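Local structure of dally-like, isoform A (Drosophila melanogaster, 6XTZ) at residues 58-63 against 233-238; 82-87 against 206-211; 190-195 against 290-295; 268-273 against 459-464; 495-498 against 503-506. The protein binds Wnt and hedgehog family proteins, shielding the Wnt palmitoleate group in a hydrophobic pocket, and is probably a cell-surface heparan sulfate proteoglycan. The protein carries 5 engineered substitutions. One frame throughout, in Å; residues are numbered along the deposited sequence.

Interaction 1 of 5, residues 58-63 against 233-238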
# COMPACT_ATOMS: atom_id res chain seq x y z
N ALA A 58 -29.45 -6.96 -18.02
CA ALA A 58 -28.06 -7.39 -18.12
C ALA A 58 -27.11 -6.20 -18.04
O ALA A 58 -26.15 -6.20 -17.27
CB ALA A 58 -27.83 -8.17 -19.40
N MET A 59 -27.36 -5.17 -18.86
CA MET A 59 -26.52 -3.99 -18.82
C MET A 59 -26.68 -3.23 -17.51
O MET A 59 -25.75 -2.54 -17.07
CB MET A 59 -26.82 -3.09 -20.01
CG MET A 59 -26.65 -3.79 -21.36
SD MET A 59 -27.07 -2.76 -22.77
CE MET A 59 -28.79 -2.40 -22.44
N GLN A 60 -27.84 -3.36 -16.86
CA GLN A 60 -28.04 -2.72 -15.56
C GLN A 60 -27.16 -3.37 -14.49
O GLN A 60 -26.57 -2.67 -13.66
CB GLN A 60 -29.51 -2.79 -15.16
CG GLN A 60 -29.80 -2.30 -13.75
CD GLN A 60 -31.26 -2.43 -13.37
OE1 GLN A 60 -32.14 -2.42 -14.23
NE2 GLN A 60 -31.52 -2.57 -12.08
N SER A 61 -27.07 -4.70 -14.49
CA SER A 61 -26.26 -5.39 -13.49
C SER A 61 -24.78 -5.10 -13.67
O SER A 61 -24.05 -4.93 -12.69
CB SER A 61 -26.51 -6.89 -13.54
OG SER A 61 -27.64 -7.25 -12.77
N ARG A 62 -24.31 -5.06 -14.93
CA ARG A 62 -22.91 -4.78 -15.17
C ARG A 62 -22.54 -3.36 -14.77
O ARG A 62 -21.45 -3.12 -14.24
CB ARG A 62 -22.57 -5.03 -16.64
CG ARG A 62 -21.11 -4.78 -16.99
CD ARG A 62 -20.79 -5.19 -18.42
NE ARG A 62 -19.40 -4.90 -18.75
CZ ARG A 62 -18.82 -5.21 -19.90
NH1 ARG A 62 -19.52 -5.83 -20.85
NH2 ARG A 62 -17.55 -4.91 -20.12
N GLN A 63 -23.45 -2.40 -14.98
CA GLN A 63 -23.18 -1.02 -14.60
C GLN A 63 -23.25 -0.83 -13.09
O GLN A 63 -22.52 -0.00 -12.54
CB GLN A 63 -24.14 -0.07 -15.30
CG GLN A 63 -23.92 0.04 -16.79
CD GLN A 63 -24.91 0.97 -17.47
OE1 GLN A 63 -25.71 1.63 -16.81
NE2 GLN A 63 -24.87 1.02 -18.80
N MET A 233 -27.85 -14.54 -11.49
CA MET A 233 -27.90 -14.43 -10.04
C MET A 233 -28.88 -13.36 -9.59
O MET A 233 -29.69 -13.59 -8.68
CB MET A 233 -26.50 -14.14 -9.50
CG MET A 233 -26.40 -14.05 -7.98
SD MET A 233 -26.66 -12.38 -7.33
CE MET A 233 -25.40 -11.47 -8.22
N GLN A 234 -28.85 -12.19 -10.22
CA GLN A 234 -29.55 -11.03 -9.68
C GLN A 234 -30.95 -10.85 -10.26
O GLN A 234 -31.86 -10.42 -9.54
CB GLN A 234 -28.72 -9.76 -9.92
CG GLN A 234 -29.35 -8.48 -9.38
CD GLN A 234 -28.47 -7.26 -9.57
OE1 GLN A 234 -27.30 -7.38 -9.93
NE2 GLN A 234 -29.03 -6.09 -9.32
N HIS A 235 -31.16 -11.17 -11.54
CA HIS A 235 -32.41 -10.83 -12.21
C HIS A 235 -33.23 -12.03 -12.67
O HIS A 235 -34.46 -11.92 -12.71
CB HIS A 235 -32.14 -9.94 -13.43
CG HIS A 235 -31.54 -8.61 -13.08
ND1 HIS A 235 -32.18 -7.69 -12.28
CD2 HIS A 235 -30.36 -8.05 -13.44
CE1 HIS A 235 -31.42 -6.62 -12.15
NE2 HIS A 235 -30.31 -6.81 -12.84
N CYS A 236 -32.60 -13.15 -13.01
CA CYS A 236 -33.34 -14.26 -13.62
C CYS A 236 -34.33 -14.92 -12.67
O CYS A 236 -35.18 -15.69 -13.13
CB CYS A 236 -32.37 -15.31 -14.15
SG CYS A 236 -31.43 -14.76 -15.60
N GLY A 237 -34.26 -14.64 -11.37
CA GLY A 237 -35.26 -15.16 -10.46
C GLY A 237 -36.65 -14.65 -10.77
O GLY A 237 -37.63 -15.40 -10.71
N ALA A 238 -36.76 -13.37 -11.11
CA ALA A 238 -38.06 -12.80 -11.45
C ALA A 238 -38.59 -13.36 -12.77
O ALA A 238 -39.81 -13.39 -12.99
CB ALA A 238 -37.98 -11.28 -11.52

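Interaction 2 of 5, residues 82-87 against 206-211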
# COMPACT_ATOMS: atom_id res chain seq x y z
N SER A 82 -3.62 10.64 -0.48
CA SER A 82 -3.49 11.92 0.20
C SER A 82 -2.76 11.76 1.53
O SER A 82 -1.99 12.65 1.93
CB SER A 82 -4.87 12.54 0.42
OG SER A 82 -5.65 11.77 1.32
N LYS A 83 -2.98 10.65 2.23
CA LYS A 83 -2.24 10.40 3.46
C LYS A 83 -0.75 10.22 3.20
O LYS A 83 0.07 10.60 4.03
CB LYS A 83 -2.81 9.17 4.18
CG LYS A 83 -4.23 9.33 4.69
CD LYS A 83 -4.32 10.39 5.78
CE LYS A 83 -5.74 10.51 6.30
NZ LYS A 83 -5.87 11.50 7.40
N ALA A 84 -0.40 9.63 2.06
CA ALA A 84 1.01 9.54 1.68
C ALA A 84 1.59 10.92 1.42
O ALA A 84 2.75 11.20 1.77
CB ALA A 84 1.18 8.64 0.46
N THR A 85 0.81 11.81 0.80
CA THR A 85 1.28 13.17 0.56
C THR A 85 1.41 13.95 1.86
O THR A 85 2.37 14.71 2.04
CB THR A 85 0.33 13.89 -0.40
OG1 THR A 85 0.34 13.24 -1.67
CG2 THR A 85 0.74 15.35 -0.58
N LYS A 86 0.47 13.77 2.78
CA LYS A 86 0.57 14.42 4.09
C LYS A 86 1.78 13.89 4.86
O LYS A 86 2.46 14.66 5.55
CB LYS A 86 -0.72 14.20 4.88
CG LYS A 86 -0.72 14.87 6.25
CD LYS A 86 -2.01 14.59 7.01
CE LYS A 86 -2.02 15.26 8.37
NZ LYS A 86 -3.25 14.95 9.15
N PHE A 87 2.05 12.59 4.74
CA PHE A 87 3.20 12.01 5.43
C PHE A 87 4.51 12.60 4.91
O PHE A 87 5.39 12.98 5.70
CB PHE A 87 3.19 10.49 5.25
CG PHE A 87 4.43 9.81 5.73
CD1 PHE A 87 4.61 9.51 7.07
CD2 PHE A 87 5.43 9.44 4.83
CE1 PHE A 87 5.75 8.88 7.51
CE2 PHE A 87 6.57 8.81 5.27
CZ PHE A 87 6.73 8.52 6.61
N ALA A 206 5.92 3.34 -0.52
CA ALA A 206 5.09 2.16 -0.72
C ALA A 206 3.61 2.50 -0.62
O ALA A 206 2.79 1.94 -1.35
CB ALA A 206 5.46 1.08 0.30
N LEU A 207 3.25 3.42 0.28
CA LEU A 207 1.86 3.84 0.38
C LEU A 207 1.40 4.56 -0.88
O LEU A 207 0.26 4.40 -1.32
CB LEU A 207 1.66 4.73 1.61
CG LEU A 207 0.24 5.25 1.83
CD1 LEU A 207 -0.75 4.10 2.00
CD2 LEU A 207 0.19 6.19 3.03
N THR A 208 2.30 5.34 -1.49
CA THR A 208 1.96 6.03 -2.74
C THR A 208 1.76 5.03 -3.87
O THR A 208 0.78 5.12 -4.63
CB THR A 208 3.05 7.03 -3.10
OG1 THR A 208 3.07 8.09 -2.14
CG2 THR A 208 2.80 7.62 -4.49
N THR A 209 2.67 4.07 -4.01
CA THR A 209 2.55 3.08 -5.07
C THR A 209 1.29 2.24 -4.91
O THR A 209 0.63 1.90 -5.89
CB THR A 209 3.79 2.19 -5.10
OG1 THR A 209 4.05 1.68 -3.79
CG2 THR A 209 5.00 2.98 -5.58
N ALA A 210 0.94 1.90 -3.66
CA ALA A 210 -0.29 1.15 -3.42
C ALA A 210 -1.51 1.95 -3.87
O ALA A 210 -2.49 1.38 -4.36
CB ALA A 210 -0.41 0.78 -1.95
N SER A 211 -1.48 3.27 -3.69
CA SER A 211 -2.57 4.11 -4.16
C SER A 211 -2.59 4.17 -5.68
O SER A 211 -3.67 4.23 -6.30
CB SER A 211 -2.47 5.51 -3.57
OG SER A 211 -3.44 6.37 -4.13

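Interaction 3 of 5, residues 190-195 against 290-295. With O18 (O-palmitoleoyl serine), chain H.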
# COMPACT_ATOMS: atom_id res chain seq x y z
N SER A 190 25.47 6.08 12.55
CA SER A 190 25.28 6.04 11.11
C SER A 190 24.26 4.99 10.70
O SER A 190 23.45 5.22 9.80
CB SER A 190 26.62 5.79 10.41
OG SER A 190 27.54 6.83 10.66
N VAL A 191 24.28 3.83 11.36
CA VAL A 191 23.34 2.77 11.02
C VAL A 191 21.93 3.14 11.46
O VAL A 191 20.96 2.94 10.72
CB VAL A 191 23.79 1.43 11.63
CG1 VAL A 191 22.78 0.35 11.32
CG2 VAL A 191 25.16 1.04 11.10
N GLN A 192 21.80 3.69 12.67
CA GLN A 192 20.48 4.07 13.16
C GLN A 192 19.87 5.19 12.33
O GLN A 192 18.64 5.23 12.15
CB GLN A 192 20.56 4.47 14.64
CG GLN A 192 20.90 3.31 15.56
CD GLN A 192 21.09 3.74 17.00
OE1 GLN A 192 20.79 4.88 17.37
NE2 GLN A 192 21.59 2.83 17.83
N ILE A 193 20.69 6.11 11.82
CA ILE A 193 20.18 7.14 10.92
C ILE A 193 19.78 6.53 9.58
O ILE A 193 18.72 6.85 9.03
CB ILE A 193 21.22 8.26 10.75
CG1 ILE A 193 21.36 9.06 12.05
CG2 ILE A 193 20.84 9.18 9.60
CD1 ILE A 193 22.39 10.17 11.97
N LYS A 194 20.63 5.66 9.04
CA LYS A 194 20.33 5.04 7.75
C LYS A 194 19.05 4.22 7.81
O LYS A 194 18.18 4.34 6.95
CB LYS A 194 21.52 4.18 7.30
CG LYS A 194 21.30 3.43 5.99
CD LYS A 194 20.96 1.96 6.24
CE LYS A 194 20.91 1.18 4.95
NZ LYS A 194 20.51 -0.24 5.19
N ARG A 195 18.92 3.37 8.84
CA ARG A 195 17.70 2.59 9.00
C ARG A 195 16.48 3.48 9.10
O ARG A 195 15.43 3.18 8.51
CB ARG A 195 17.80 1.71 10.25
CG ARG A 195 18.81 0.58 10.17
CD ARG A 195 18.98 -0.03 11.55
NE ARG A 195 19.73 -1.27 11.55
CZ ARG A 195 20.01 -1.98 12.64
NH1 ARG A 195 19.59 -1.55 13.82
NH2 ARG A 195 20.70 -3.11 12.55
N VAL A 290 13.35 10.45 16.05
CA VAL A 290 13.51 11.22 17.28
C VAL A 290 14.40 10.47 18.27
O VAL A 290 15.10 11.09 19.08
CB VAL A 290 12.12 11.53 17.88
CG1 VAL A 290 12.25 12.39 19.12
CG2 VAL A 290 11.24 12.21 16.85
N MET A 291 14.42 9.14 18.20
CA MET A 291 15.21 8.33 19.12
C MET A 291 16.71 8.45 18.88
O MET A 291 17.49 8.04 19.74
CB MET A 291 14.79 6.86 19.03
CG MET A 291 13.34 6.61 19.40
SD MET A 291 12.94 7.15 21.07
CE MET A 291 14.06 6.13 22.03
N VAL A 292 17.13 9.00 17.74
CA VAL A 292 18.56 9.18 17.47
C VAL A 292 19.02 10.61 17.72
O VAL A 292 20.24 10.85 17.79
CB VAL A 292 18.91 8.77 16.02
CG1 VAL A 292 18.36 7.38 15.72
CG2 VAL A 292 18.38 9.80 15.03
N VAL A 293 18.11 11.56 17.87
CA VAL A 293 18.47 12.95 18.11
C VAL A 293 18.19 13.40 19.54
O VAL A 293 18.81 14.37 20.00
CB VAL A 293 17.77 13.89 17.11
CG1 VAL A 293 18.26 13.62 15.70
CG2 VAL A 293 16.26 13.73 17.20
N GLU A 294 17.27 12.74 20.25
CA GLU A 294 17.06 13.07 21.66
C GLU A 294 18.31 12.83 22.51
O GLU A 294 18.69 13.75 23.25
CB GLU A 294 15.86 12.28 22.20
CG GLU A 294 14.51 12.86 21.84
CD GLU A 294 13.99 13.81 22.90
OE1 GLU A 294 12.81 14.22 22.80
OE2 GLU A 294 14.75 14.14 23.84
N PRO A 295 18.99 11.67 22.44
CA PRO A 295 20.17 11.49 23.29
C PRO A 295 21.46 11.86 22.58
O PRO A 295 22.49 11.21 22.77
CB PRO A 295 20.13 9.99 23.60
CG PRO A 295 19.60 9.40 22.33
CD PRO A 295 18.66 10.42 21.72
CA O18 H . 10.22 17.13 17.95
CB O18 H . 11.32 18.01 17.37
C1 O18 H . 13.58 17.60 16.82
C2 O18 H . 14.52 16.65 16.13
C3 O18 H . 14.04 16.21 14.75
C4 O18 H . 15.11 15.45 13.98
C5 O18 H . 14.73 15.12 12.54
C6 O18 H . 15.87 14.52 11.73
C7 O18 H . 17.08 15.43 11.60
C8 O18 H . 18.24 14.81 10.81
C9 O18 H . 18.84 13.61 11.49
C10 O18 H . 20.04 13.54 12.03
C11 O18 H . 21.05 14.65 12.08
C12 O18 H . 22.46 14.16 12.41
C13 O18 H . 23.48 15.28 12.56
C14 O18 H . 24.90 14.80 12.83
C15 O18 H . 25.05 13.99 14.10
C16 O18 H . 26.49 13.61 14.39
C O18 H . 9.53 16.59 16.70
N O18 H . 10.76 16.06 18.76
OG O18 H . 12.32 17.17 16.75
O11 O18 H . 13.91 18.62 17.35
O O18 H . 8.31 16.65 16.57

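Interaction 4 of 5, residues 268-273 against 459-464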
# COMPACT_ATOMS: atom_id res chain seq x y z
N GLU A 268 -1.45 -10.37 -2.42
CA GLU A 268 -0.29 -9.51 -2.25
C GLU A 268 -0.65 -8.21 -1.53
O GLU A 268 0.20 -7.64 -0.84
CB GLU A 268 0.36 -9.21 -3.60
CG GLU A 268 0.92 -10.43 -4.30
CD GLU A 268 2.09 -11.06 -3.56
OE1 GLU A 268 2.67 -10.40 -2.68
OE2 GLU A 268 2.43 -12.22 -3.87
N TRP A 269 -1.89 -7.74 -1.68
CA TRP A 269 -2.34 -6.58 -0.93
C TRP A 269 -2.29 -6.85 0.57
O TRP A 269 -1.94 -5.96 1.36
CB TRP A 269 -3.75 -6.18 -1.36
CG TRP A 269 -4.25 -4.90 -0.77
CD1 TRP A 269 -4.99 -4.76 0.37
CD2 TRP A 269 -4.06 -3.58 -1.28
NE1 TRP A 269 -5.27 -3.43 0.60
CE2 TRP A 269 -4.71 -2.69 -0.40
CE3 TRP A 269 -3.41 -3.06 -2.41
CZ2 TRP A 269 -4.72 -1.31 -0.61
CZ3 TRP A 269 -3.42 -1.69 -2.61
CH2 TRP A 269 -4.07 -0.83 -1.72
N GLU A 270 -2.63 -8.07 0.98
CA GLU A 270 -2.50 -8.45 2.38
C GLU A 270 -1.04 -8.46 2.81
O GLU A 270 -0.71 -8.03 3.92
CB GLU A 270 -3.15 -9.81 2.62
CG GLU A 270 -4.66 -9.82 2.45
CD GLU A 270 -5.29 -11.14 2.87
OE1 GLU A 270 -4.55 -12.02 3.34
OE2 GLU A 270 -6.52 -11.28 2.72
N ASN A 271 -0.15 -8.96 1.94
CA ASN A 271 1.28 -8.91 2.24
C ASN A 271 1.75 -7.47 2.36
O ASN A 271 2.59 -7.15 3.21
CB ASN A 271 2.08 -9.64 1.17
CG ASN A 271 1.79 -11.13 1.14
OD1 ASN A 271 1.32 -11.71 2.12
ND2 ASN A 271 2.10 -11.77 0.01
N PHE A 272 1.23 -6.58 1.51
CA PHE A 272 1.56 -5.16 1.62
C PHE A 272 1.10 -4.58 2.95
O PHE A 272 1.84 -3.82 3.59
CB PHE A 272 0.93 -4.39 0.45
CG PHE A 272 0.83 -2.91 0.69
CD1 PHE A 272 1.93 -2.09 0.51
CD2 PHE A 272 -0.36 -2.34 1.09
CE1 PHE A 272 1.84 -0.72 0.72
CE2 PHE A 272 -0.46 -0.97 1.31
CZ PHE A 272 0.65 -0.17 1.13
N ALA A 273 -0.12 -4.93 3.38
CA ALA A 273 -0.63 -4.39 4.64
C ALA A 273 0.15 -4.92 5.83
O ALA A 273 0.36 -4.20 6.82
CB ALA A 273 -2.12 -4.72 4.78
N PHE A 459 -9.55 -5.42 1.88
CA PHE A 459 -10.42 -4.63 1.02
C PHE A 459 -10.86 -5.41 -0.21
O PHE A 459 -12.04 -5.39 -0.58
CB PHE A 459 -9.72 -3.33 0.60
CG PHE A 459 -10.45 -2.57 -0.47
CD1 PHE A 459 -11.49 -1.72 -0.15
CD2 PHE A 459 -10.11 -2.72 -1.81
CE1 PHE A 459 -12.17 -1.02 -1.13
CE2 PHE A 459 -10.78 -2.03 -2.79
CZ PHE A 459 -11.81 -1.18 -2.46
N TRP A 460 -9.93 -6.11 -0.86
CA TRP A 460 -10.23 -6.74 -2.13
C TRP A 460 -11.08 -8.00 -1.96
O TRP A 460 -12.01 -8.23 -2.75
CB TRP A 460 -8.93 -7.06 -2.88
CG TRP A 460 -8.15 -5.82 -3.19
CD1 TRP A 460 -7.09 -5.32 -2.49
CD2 TRP A 460 -8.39 -4.90 -4.26
NE1 TRP A 460 -6.64 -4.16 -3.07
CE2 TRP A 460 -7.43 -3.88 -4.16
CE3 TRP A 460 -9.32 -4.85 -5.30
CZ2 TRP A 460 -7.37 -2.81 -5.06
CZ3 TRP A 460 -9.26 -3.79 -6.20
CH2 TRP A 460 -8.29 -2.79 -6.07
N SER A 461 -10.80 -8.81 -0.94
CA SER A 461 -11.62 -9.99 -0.70
C SER A 461 -12.98 -9.64 -0.12
O SER A 461 -13.89 -10.47 -0.16
CB SER A 461 -10.89 -10.97 0.23
OG SER A 461 -10.60 -10.38 1.48
N ASN A 462 -13.14 -8.43 0.42
CA ASN A 462 -14.41 -7.98 0.97
C ASN A 462 -15.31 -7.34 -0.07
O ASN A 462 -16.50 -7.13 0.21
CB ASN A 462 -14.16 -6.99 2.12
CG ASN A 462 -15.42 -6.68 2.90
OD1 ASN A 462 -15.85 -7.46 3.74
ND2 ASN A 462 -16.00 -5.52 2.64
N LEU A 463 -14.79 -7.03 -1.26
CA LEU A 463 -15.63 -6.44 -2.30
C LEU A 463 -16.84 -7.29 -2.64
O LEU A 463 -17.96 -6.75 -2.67
CB LEU A 463 -14.77 -6.15 -3.54
CG LEU A 463 -14.14 -4.76 -3.63
CD1 LEU A 463 -13.28 -4.64 -4.87
CD2 LEU A 463 -15.22 -3.69 -3.62
N PRO A 464 -16.72 -8.60 -2.91
CA PRO A 464 -17.94 -9.39 -3.17
C PRO A 464 -18.93 -9.36 -2.02
O PRO A 464 -20.14 -9.28 -2.26
CB PRO A 464 -17.39 -10.81 -3.41
CG PRO A 464 -16.04 -10.81 -2.81
CD PRO A 464 -15.51 -9.43 -3.02
O HOH W 1 -8.12 -9.82 1.44

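Interaction 5 of 5, residues 495-498 against 503-506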
# COMPACT_ATOMS: atom_id res chain seq x y z
N SER A 495 -20.46 -23.87 -1.54
CA SER A 495 -19.94 -22.97 -0.52
C SER A 495 -19.10 -21.88 -1.17
O SER A 495 -18.76 -21.94 -2.35
CB SER A 495 -19.11 -23.75 0.51
OG SER A 495 -17.99 -24.37 -0.10
N ILE A 496 -18.78 -20.85 -0.38
CA ILE A 496 -17.98 -19.74 -0.89
C ILE A 496 -16.62 -20.26 -1.30
O ILE A 496 -15.86 -20.79 -0.48
CB ILE A 496 -17.87 -18.63 0.16
CG1 ILE A 496 -19.25 -18.03 0.45
CG2 ILE A 496 -16.91 -17.55 -0.31
CD1 ILE A 496 -19.23 -16.88 1.43
N THR A 497 -16.30 -20.12 -2.58
CA THR A 497 -15.08 -20.70 -3.13
C THR A 497 -13.87 -19.83 -2.81
O THR A 497 -13.97 -18.60 -2.68
CB THR A 497 -15.20 -20.87 -4.65
OG1 THR A 497 -13.96 -21.34 -5.18
CG2 THR A 497 -15.56 -19.55 -5.31
N THR A 498 -12.72 -20.48 -2.68
CA THR A 498 -11.44 -19.80 -2.49
C THR A 498 -10.39 -20.27 -3.49
O THR A 498 -9.21 -19.95 -3.32
CB THR A 498 -10.92 -19.99 -1.06
OG1 THR A 498 -10.82 -21.39 -0.78
CG2 THR A 498 -11.86 -19.34 -0.05
N ASN A 503 -14.61 -21.58 -10.29
CA ASN A 503 -15.73 -21.02 -9.56
C ASN A 503 -16.95 -21.86 -9.88
O ASN A 503 -17.14 -22.23 -11.05
CB ASN A 503 -15.97 -19.56 -9.94
CG ASN A 503 -17.01 -18.88 -9.06
OD1 ASN A 503 -18.21 -19.14 -9.19
ND2 ASN A 503 -16.55 -18.01 -8.17
N PRO A 504 -17.79 -22.19 -8.90
CA PRO A 504 -18.96 -23.04 -9.18
C PRO A 504 -19.95 -22.42 -10.14
O PRO A 504 -20.73 -23.14 -10.77
CB PRO A 504 -19.59 -23.26 -7.80
CG PRO A 504 -18.49 -22.96 -6.82
CD PRO A 504 -17.66 -21.89 -7.46
N GLU A 505 -19.95 -21.09 -10.28
CA GLU A 505 -20.89 -20.39 -11.14
C GLU A 505 -20.30 -20.06 -12.50
O GLU A 505 -20.94 -19.34 -13.28
CB GLU A 505 -21.37 -19.11 -10.45
CG GLU A 505 -21.93 -19.34 -9.06
CD GLU A 505 -23.09 -20.31 -9.06
OE1 GLU A 505 -23.87 -20.30 -10.04
OE2 GLU A 505 -23.22 -21.08 -8.09
N PHE A 506 -19.11 -20.56 -12.81
CA PHE A 506 -18.45 -20.30 -14.08
C PHE A 506 -17.93 -21.61 -14.65
O PHE A 506 -17.48 -22.48 -13.91
CB PHE A 506 -17.29 -19.30 -13.91
CG PHE A 506 -17.73 -17.92 -13.50
CD1 PHE A 506 -18.07 -17.64 -12.19
CD2 PHE A 506 -17.80 -16.90 -14.43
CE1 PHE A 506 -18.47 -16.38 -11.81
CE2 PHE A 506 -18.20 -15.63 -14.06
CZ PHE A 506 -18.54 -15.36 -12.75

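Interaction 1 of 5, residues 58-63 against 233-238
The imidazole of His235 is met at its edge, near the ring plane, by the hydroxyl of Ser61, while one face is covered from within its own segment by Gln234, whose CG stands 3.9 Å above the middle of the His235 ring. Ser61 OG meets both residues: it lies 2.7 Å from His235 NE2, and it gives a weak hydrogen bond to Gln234 OE1, 2.9 Å from Ser61 OG. Gln234 reaches across because its CG is anti to the backbone N (chi1 -179°) and the chain beyond is extended; the other end of its amide, NE2, bonds to Gln64 one turn further along helix 51-110. The two ends of one amide thus meet Ser61, weakly, and Gln64 on the same helix. Ser61 and His235 are buried, whereas Gln234 stays partly exposed. Directly after the histidine, Cys236 is tied by a disulfide to Cys40, and the carbonyl of His235 accepts from Arg20. Polar side-chain contacts close to such a cross-link, binding the start of a long helix to a break between two short ones, belong to the disulfide-rich N-terminal lobe of the glypican fold.

Interaction 2 of 5, residues 82-87 against 206-211
Ala84 and Leu207 bury the most surface here, and with Thr208 they make up nearly the whole contact. The methyl of Ala84, on helix 51-110, points toward segment 206-211 of helix 185-216 and settles between two neighbouring residues of it. On one side Ala84 CB meets Thr208 OG1 at 3.3 Å; on the other it meets Leu207 CD2 at 3.7 Å. Leucine and helix backbone also touch, since Leu207 CD2 lies 3.6 Å from Ala84 N. Two torsions of Leu207 account for this: CG is anti to the backbone N (chi1 179°), which carries the branch across the interface, and chi2 of 60° sets CD2 as the methyl that presses on the first helix. The small alanine lets the backbones come close, with the CA atoms of Ala84 and Thr208 5.7 Å apart. The two short helix segments run nearly antiparallel, at 157° between their directions, with axes 8.7 Å apart at closest approach. The hydroxyl of Thr208, though it rests on a methyl, has polar partners in Lys88 and in the carbonyl of Gly204. Lys83 brushes the leucine with its aliphatic base and turns its end away to a salt bridge with Asp448. Around helices 51-110 and 185-216 the all-helical bundle closes in: helix 441-455 covers Leu207 through Ile449, Met276 of helix 263-283 packs on the same leucine, and helix 513-538 lies against Ala206 and Thr209.

Interaction 3 of 5, residues 190-195 against 290-295
Gln192 and Val292 bring the backbones nearest, their CA atoms 7.0 Å apart, where residues 190-195 of helix 185-216 face a short, weakly bonded helical turn at 290-293. Together they form part of the wall of the pocket for O-palmitoleoyl serine in the helical glypican core. Val292 meets both Gln192 and Ile193 with its methyls: CG1 lies 3.8 Å from Gln192 CB, and CG2 is 4.3 Å from Ile193 CG1. The glutamine and the valine slide past each other in opposite directions, with Gln192 CB and, at the far end, OE1 both lying along Val292 CG1. Ile193 also looks into the pocket, its CD1 4.0 Å from C12 of the palmitoleoyl chain. From the turn, Val293 reaches this acyl chain with both branches, CG2 lying 3.6 Å from its C2 and CG1 4.0 Å from C4. An alanine here would probably strip this packing from the acyl chain near C2 and C4 and, more weakly, near C10. Leu94, Phe125, Phe146 and Leu189 also line the pocket. The turn is tight enough for one carbonyl to serve two amides: Val290 O accepts from Glu294 N at 3.0 Å and also from Val293 N.

Interaction 4 of 5, residues 268-273 against 459-464
Trp269 carries its CG anti to the backbone N (chi1 -173°), which swings the indole out toward Trp460; Trp460, with CG anti to its carbonyl carbon (chi1 -62°), answers by presenting the pyrrole edge of its own ring. The result is a T-shaped stack. The planes stand at 80°, the five-membered rings are centred 4.4 Å apart, and the edge of Trp460 comes down on the face of Trp269. Two atoms of that edge do the touching: Trp460 NE1 is 3.2 Å from Trp269 CD2, and Trp460 CD1 is 3.3 Å from Trp269 CG. The N-H side of the second indole is thereby directed at the pi face of the first, off its centre. Trp269 keeps its own NE1 for the carbonyl of Tyr456, which fixes the rotation of that ring. One face of Trp460 is covered by Phe459, whose CD2 lies 3.6 Å above the middle of the Trp460 ring. Alongside the aromatic pair, the carboxylate of Glu270 has a salt bridge to Lys458 through OE2. Phe265 adds another edge-to-face partner to Trp460, while Met76 of helix 51-110 touches Trp269. The arrangement is a buried aromatic cluster, joining helix 263-283 to helix 459-467 in the interior of the elongated helical glypican core.

Interaction 5 of 5, residues 495-498 against 503-506
Thr497 and Asn503 meet with their side chains at about a right angle, the methyl of the threonine set against the amide nitrogen. Thr497 CG2 lies 3.4 Å from Asn503 ND2, and the same methyl is 3.8 Å from Pro504 CD, over the asparagine-proline junction. Thr497 OG1, anti to the backbone N (chi1 176°), turns away from this contact and accepts from the backbone N of Glu499; that torsion leaves CG2 between N and the carbonyl carbon, facing the other segment. The amide of Asn503 is held at both ends. Its OD1 takes the backbone N-H of Glu505 at 2.8 Å, nearly straight at 162° and on a lone pair in the carbonyl plane, while ND2 donates to the carbonyl of Asn253. Asn253 also bonds to Thr497 N and to the carbonyl of Ser495, so helix 248-258 holds both segments of the loop between helices 459-467 and 513-538. A leucine in place of Asn503 would probably leave the Glu505 N-H and the Asn253 carbonyl without their mates. With Phe506 N bonded to Asn503 O at 3.1 Å, the arrangement is an Asx turn superposed on a type I beta turn, with proline as the second residue of both.

From the N terminus, helix 51-110 opens first interaction 1 and then, further along, interaction 2, which closes at 206-211 and lies wholly within the longer loop that interaction 1 closes at 233-238. Interaction 3 opens at 190-195, on the helix that interaction 2 also uses, and closes only at 290-295; it therefore crosses interactions 1, 2 and 4. Interaction 4 spans 268-273 to 459-464, linking the earlier helices to the C-terminal portion. Interaction 5 follows as a short local closure. Interactions 1 and 3 lie on opposite sides of the chain's centre, about 59 Å apart between centres, whereas 2 and 4 touch directly, Ala210 CB meeting Phe272 CZ at 3.4 Å.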